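PDB 5JUH: antifreeze protein from Marinomonas primoryensis, which is part of a giant, probably secreted RTX adhesin that tethers its Antarctic bacterium to diatoms and ice, this portion being the calcium-binding C-terminal domain. Local coordinates for residues V105-A117 with E163-S176. Numbering follows the deposited sequence.
Sequences VLNIDTITDFNAA and EDVANFGSDSNFDS. With CA (calcium ion), chain E; CA (calcium ion), chain B.
Thr110 and Ile111 run parallel to Asn167 and Phe168, joined by three backbone hydrogen bonds: Asn167 N to Asp109 O, Ile111 N to Asn167 O and Gly169 N to Ile111 O. Past the type I turn from Gly169 to Ser172 the pairing resumes, shifted by one residue, at Asn115 and Asn173, where Asn173 N meets Phe114 O (2.8 Å). Gly169 suits the start of the turn because a side chain there would run into the Thr112 backbone. Ser172 stitches the gap: its OG accepts from Phe114 N (3.1 Å) and donates to Gly169 O, which also receives Ser172 N from the same face. Asn115 and Asn173 each close an Asx turn.

On the face that carries Ile111 and Phe168, three phenylalanines cluster. With CG anti to the backbone N (chi1 -176°), the Phe114 ring lies beside that of Phe168, whose edge is turned to its face in an offset edge-to-face pair, centroids 5.6 Å apart and planes at 66°. Phe174 sets CZ over the centre of the Phe168 ring, while its CE1 meets Phe114 CD2 obliquely (3.9 Å). The branched Ile111 side chain brings its CD1 against both Phe168 CE1 (3.9 Å) and Ala166 CB.

On the face of Thr110 and Asn167, Asn167 OD1, an amide oxygen suited to two bonds at the exposed surface, accepts from two waters, one shared with Val105 O, the other with Ile108 O and Thr110 OG1; Ile108 CG1 packs against it (3.6 Å).

Calcium ions lie toward both ends, bound by Asp109 OD1 and Asp175 OD1. Strand 110-111 lies between strands 87-89 and 163-168; the parallel strands, whose flanking turns bind calcium, are consistent with an RTX parallel beta-roll. Strand 163-168 continues its sheet toward the antiparallel hairpin 151-160, with Leu121 of strand 120-122 packing against Ile111, Phe114 and Phe168.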
loop_
_atom_site.group_PDB
_atom_site.type_symbol
_atom_site.label_atom_id
_atom_site.label_comp_id
_atom_site.label_asym_id
_atom_site.label_seq_id
_atom_site.Cartn_x
_atom_site.Cartn_y
_atom_site.Cartn_z
ATOM N N VAL A 105 5.605 6.570 -14.159
ATOM C CA VAL A 105 4.545 5.664 -13.624
ATOM C C VAL A 105 4.589 4.314 -14.343
ATOM O O VAL A 105 4.033 3.302 -13.861
ATOM C CB VAL A 105 3.175 6.369 -13.632
ATOM C CG1 VAL A 105 2.712 6.462 -15.064
ATOM C CG2 VAL A 105 2.217 5.666 -12.631
ATOM N N LEU A 106 5.230 4.216 -15.510
ATOM C CA LEU A 106 5.422 2.923 -16.131
ATOM C C LEU A 106 6.439 2.006 -15.475
ATOM O O LEU A 106 6.565 0.870 -15.895
ATOM C CB LEU A 106 5.734 3.107 -17.608
ATOM C CG LEU A 106 4.618 3.685 -18.417
ATOM C CD1 LEU A 106 5.104 3.869 -19.874
ATOM C CD2 LEU A 106 3.339 2.905 -18.334
ATOM N N ASN A 107 7.183 2.509 -14.478
ATOM C CA ASN A 107 8.171 1.715 -13.837
ATOM C C ASN A 107 7.721 1.161 -12.506
ATOM O O ASN A 107 8.471 0.551 -11.809
ATOM C CB ASN A 107 9.454 2.534 -13.598
ATOM C CG ASN A 107 10.185 2.879 -14.846
ATOM O OD1 ASN A 107 10.068 2.200 -15.885
ATOM N ND2 ASN A 107 10.994 3.905 -14.758
ATOM N N ILE A 108 6.442 1.361 -12.185
ATOM C CA ILE A 108 5.956 0.894 -10.879
ATOM C C ILE A 108 5.751 -0.619 -10.865
ATOM O O ILE A 108 5.538 -1.250 -11.872
ATOM C CB ILE A 108 4.626 1.577 -10.434
ATOM C CG1 ILE A 108 3.457 1.174 -11.269
ATOM C CG2 ILE A 108 4.777 3.076 -10.403
ATOM C CD1 ILE A 108 2.157 1.833 -10.927
ATOM N N ASP A 109 5.862 -1.175 -9.646
ATOM C CA ASP A 109 5.712 -2.617 -9.443
ATOM C C ASP A 109 4.261 -3.127 -9.586
ATOM O O ASP A 109 3.320 -2.386 -9.422
ATOM C CB ASP A 109 6.260 -3.017 -8.107
ATOM C CG ASP A 109 7.772 -2.730 -8.006
ATOM O OD1 ASP A 109 8.564 -2.801 -9.056
ATOM O OD2 ASP A 109 8.165 -2.455 -6.794
ATOM N N THR A 110 4.165 -4.438 -9.864
ATOM C CA THR A 110 2.898 -5.175 -9.812
ATOM C C THR A 110 2.889 -5.976 -8.525
ATOM O O THR A 110 3.870 -6.679 -8.190
ATOM C CB THR A 110 2.775 -6.048 -11.000
ATOM O OG1 THR A 110 2.715 -5.275 -12.186
ATOM C CG2 THR A 110 1.548 -6.957 -10.891
ATOM N N ILE A 111 1.780 -5.877 -7.788
ATOM C CA ILE A 111 1.509 -6.746 -6.647
ATOM C C ILE A 111 0.424 -7.688 -7.119
ATOM O O ILE A 111 -0.696 -7.224 -7.362
ATOM C CB ILE A 111 1.098 -5.975 -5.381
ATOM C CG1 ILE A 111 2.257 -5.030 -4.942
ATOM C CG2 ILE A 111 0.738 -6.996 -4.305
ATOM C CD1 ILE A 111 1.792 -4.058 -3.920
ATOM N N THR A 112 0.731 -8.951 -7.245
ATOM C CA THR A 112 -0.211 -9.868 -7.899
ATOM C C THR A 112 -1.393 -10.269 -7.004
ATOM O O THR A 112 -2.475 -10.447 -7.612
ATOM C CB THR A 112 0.402 -11.129 -8.395
ATOM O OG1 THR A 112 0.809 -11.923 -7.309
ATOM C CG2 THR A 112 1.626 -10.917 -9.321
ATOM N N ASP A 113 -1.243 -10.240 -5.663
ATOM C CA ASP A 113 -2.194 -10.931 -4.839
ATOM C C ASP A 113 -2.416 -10.143 -3.536
ATOM O O ASP A 113 -2.451 -10.766 -2.429
ATOM C CB ASP A 113 -1.697 -12.356 -4.524
ATOM C CG ASP A 113 -0.420 -12.330 -3.596
ATOM O OD1 ASP A 113 0.403 -11.338 -3.658
ATOM O OD2 ASP A 113 -0.276 -13.345 -2.866
ATOM N N PHE A 114 -2.624 -8.817 -3.631
ATOM C CA PHE A 114 -2.794 -8.061 -2.395
ATOM C C PHE A 114 -4.157 -8.459 -1.789
ATOM O O PHE A 114 -5.175 -8.203 -2.417
ATOM C CB PHE A 114 -2.778 -6.572 -2.682
ATOM C CG PHE A 114 -2.851 -5.704 -1.438
ATOM C CD1 PHE A 114 -1.720 -5.564 -0.695
ATOM C CD2 PHE A 114 -4.013 -5.088 -1.013
ATOM C CE1 PHE A 114 -1.707 -4.840 0.429
ATOM C CE2 PHE A 114 -4.044 -4.283 0.159
ATOM C CZ PHE A 114 -2.882 -4.213 0.856
ATOM N N ASN A 115 -4.124 -8.879 -0.539
ATOM C CA ASN A 115 -5.339 -9.228 0.203
ATOM C C ASN A 115 -5.467 -8.186 1.286
ATOM O O ASN A 115 -4.771 -8.227 2.302
ATOM C CB ASN A 115 -5.219 -10.626 0.759
ATOM C CG ASN A 115 -6.412 -11.043 1.558
ATOM O OD1 ASN A 115 -7.318 -10.260 1.835
ATOM N ND2 ASN A 115 -6.408 -12.259 2.027
ATOM N N ALA A 116 -6.493 -7.346 1.193
ATOM C CA ALA A 116 -6.628 -6.187 2.074
ATOM C C ALA A 116 -6.920 -6.633 3.533
ATOM O O ALA A 116 -6.746 -5.800 4.461
ATOM C CB ALA A 116 -7.717 -5.191 1.643
ATOM N N ALA A 117 -7.501 -7.820 3.731
ATOM C CA ALA A 117 -7.744 -8.280 5.096
ATOM C C ALA A 117 -6.500 -8.792 5.804
ATOM O O ALA A 117 -6.538 -8.957 7.036
ATOM C CB ALA A 117 -8.681 -9.469 5.040
ATOM N N GLU A 163 -1.408 9.362 -8.429
ATOM C CA GLU A 163 -0.680 8.394 -9.148
ATOM C C GLU A 163 -0.761 7.047 -8.421
ATOM O O GLU A 163 -0.556 6.984 -7.233
ATOM C CB GLU A 163 0.867 8.820 -9.236
ATOM C CG GLU A 163 1.210 10.109 -10.043
ATOM C CD GLU A 163 1.168 10.007 -11.546
ATOM O OE1 GLU A 163 1.701 10.967 -12.221
ATOM O OE2 GLU A 163 0.608 9.005 -12.093
ATOM N N ASP A 164 -0.883 5.982 -9.207
ATOM C CA ASP A 164 -0.865 4.649 -8.715
ATOM C C ASP A 164 0.490 4.294 -8.033
ATOM O O ASP A 164 1.567 4.618 -8.524
ATOM C CB ASP A 164 -1.152 3.628 -9.820
ATOM C CG ASP A 164 -2.580 3.692 -10.275
ATOM O OD1 ASP A 164 -3.543 3.481 -9.439
ATOM O OD2 ASP A 164 -2.819 3.864 -11.446
ATOM N N VAL A 165 0.371 3.712 -6.865
ATOM C CA VAL A 165 1.571 3.283 -6.142
ATOM C C VAL A 165 2.128 1.978 -6.686
ATOM O O VAL A 165 3.291 1.607 -6.428
ATOM C CB VAL A 165 1.335 3.246 -4.614
ATOM C CG1 VAL A 165 0.771 4.546 -4.048
ATOM C CG2 VAL A 165 0.489 2.048 -4.196
ATOM N N ALA A 166 1.223 1.208 -7.304
ATOM C CA ALA A 166 1.512 -0.142 -7.798
ATOM C C ALA A 166 0.386 -0.494 -8.755
ATOM O O ALA A 166 -0.674 0.071 -8.635
ATOM C CB ALA A 166 1.614 -1.226 -6.703
ATOM N N ASN A 167 0.600 -1.514 -9.589
ATOM C CA ASN A 167 -0.516 -2.114 -10.321
ATOM C C ASN A 167 -0.922 -3.349 -9.569
ATOM O O ASN A 167 -0.087 -4.183 -9.262
ATOM C CB ASN A 167 -0.048 -2.458 -11.733
ATOM C CG ASN A 167 0.196 -1.190 -12.542
ATOM O OD1 ASN A 167 1.294 -1.005 -13.122
ATOM N ND2 ASN A 167 -0.713 -0.370 -12.553
ATOM N N PHE A 168 -2.166 -3.465 -9.188
ATOM C CA PHE A 168 -2.709 -4.591 -8.464
ATOM C C PHE A 168 -3.213 -5.650 -9.401
ATOM O O PHE A 168 -3.976 -5.338 -10.289
ATOM C CB PHE A 168 -3.744 -4.127 -7.456
ATOM C CG PHE A 168 -3.188 -3.273 -6.345
ATOM C CD1 PHE A 168 -2.595 -3.926 -5.271
ATOM C CD2 PHE A 168 -3.096 -1.908 -6.459
ATOM C CE1 PHE A 168 -2.051 -3.235 -4.242
ATOM C CE2 PHE A 168 -2.474 -1.165 -5.475
ATOM C CZ PHE A 168 -1.936 -1.862 -4.373
ATOM N N GLY A 169 -2.725 -6.877 -9.296
ATOM C CA GLY A 169 -3.009 -7.949 -10.206
ATOM C C GLY A 169 -4.260 -8.738 -9.910
ATOM O O GLY A 169 -5.007 -8.366 -9.019
ATOM N N SER A 170 -4.470 -9.817 -10.648
ATOM C CA SER A 170 -5.808 -10.470 -10.624
ATOM C C SER A 170 -6.107 -11.285 -9.475
ATOM O O SER A 170 -7.269 -11.637 -9.269
ATOM C CB SER A 170 -6.018 -11.345 -11.890
ATOM O OG SER A 170 -4.837 -12.088 -12.028
ATOM N N ASP A 171 -5.149 -11.583 -8.616
ATOM C CA ASP A 171 -5.465 -12.281 -7.432
ATOM C C ASP A 171 -5.657 -11.325 -6.247
ATOM O O ASP A 171 -5.797 -11.817 -5.116
ATOM C CB ASP A 171 -4.314 -13.245 -7.115
ATOM C CG ASP A 171 -4.157 -14.348 -8.134
ATOM O OD1 ASP A 171 -5.201 -14.884 -8.527
ATOM O OD2 ASP A 171 -3.011 -14.716 -8.440
ATOM N N SER A 172 -5.732 -10.003 -6.474
ATOM C CA SER A 172 -5.931 -9.065 -5.371
ATOM C C SER A 172 -7.394 -9.044 -4.931
ATOM O O SER A 172 -8.324 -9.339 -5.701
ATOM C CB SER A 172 -5.457 -7.672 -5.835
ATOM O OG SER A 172 -4.072 -7.700 -6.121
ATOM N N ASN A 173 -7.584 -8.589 -3.712
ATOM C CA ASN A 173 -8.935 -8.573 -3.091
ATOM C C ASN A 173 -8.965 -7.423 -2.144
ATOM O O ASN A 173 -8.289 -7.527 -1.069
ATOM C CB ASN A 173 -9.269 -9.841 -2.435
ATOM C CG ASN A 173 -10.696 -9.908 -2.009
ATOM O OD1 ASN A 173 -11.400 -8.942 -1.941
ATOM N ND2 ASN A 173 -11.166 -11.103 -1.798
ATOM N N PHE A 174 -9.704 -6.349 -2.391
ATOM C CA PHE A 174 -9.772 -5.241 -1.489
ATOM C C PHE A 174 -10.934 -5.308 -0.456
ATOM O O PHE A 174 -11.181 -4.362 0.249
ATOM C CB PHE A 174 -9.827 -3.929 -2.279
ATOM C CG PHE A 174 -8.471 -3.408 -2.780
ATOM C CD1 PHE A 174 -7.578 -4.206 -3.386
ATOM C CD2 PHE A 174 -8.143 -2.170 -2.599
ATOM C CE1 PHE A 174 -6.362 -3.753 -3.809
ATOM C CE2 PHE A 174 -6.937 -1.653 -3.082
ATOM C CZ PHE A 174 -6.053 -2.467 -3.658
ATOM N N ASP A 175 -11.527 -6.459 -0.286
ATOM C CA ASP A 175 -12.570 -6.699 0.721
ATOM C C ASP A 175 -11.910 -7.063 2.036
ATOM O O ASP A 175 -11.619 -8.232 2.320
ATOM C CB ASP A 175 -13.429 -7.815 0.244
ATOM C CG ASP A 175 -14.649 -8.135 1.271
ATOM O OD1 ASP A 175 -14.992 -7.287 2.174
ATOM O OD2 ASP A 175 -15.149 -9.286 1.090
ATOM N N SER A 176 -11.667 -6.054 2.859
ATOM C CA SER A 176 -10.926 -6.292 4.145
ATOM C C SER A 176 -11.771 -6.945 5.201
ATOM O O SER A 176 -11.272 -7.645 6.040
ATOM C CB SER A 176 -10.328 -5.018 4.648
ATOM O OG SER A 176 -11.303 -4.005 4.933
HETATM CA CA CA E . 10.804 -2.055 -9.102
HETATM CA CA CA B . -16.213 -5.519 2.406
HETATM O O HOH W 1 2.298 1.285 -14.866
HETATM O O HOH W 2 9.523 0.029 -9.334
HETATM O O HOH W 3 3.532 -2.824 -12.961
HETATM O O HOH W 4 10.889 -1.936 -6.754
HETATM O O HOH W 5 -0.701 -14.236 -7.638
HETATM O O HOH W 6 -17.627 -3.633 3.066
#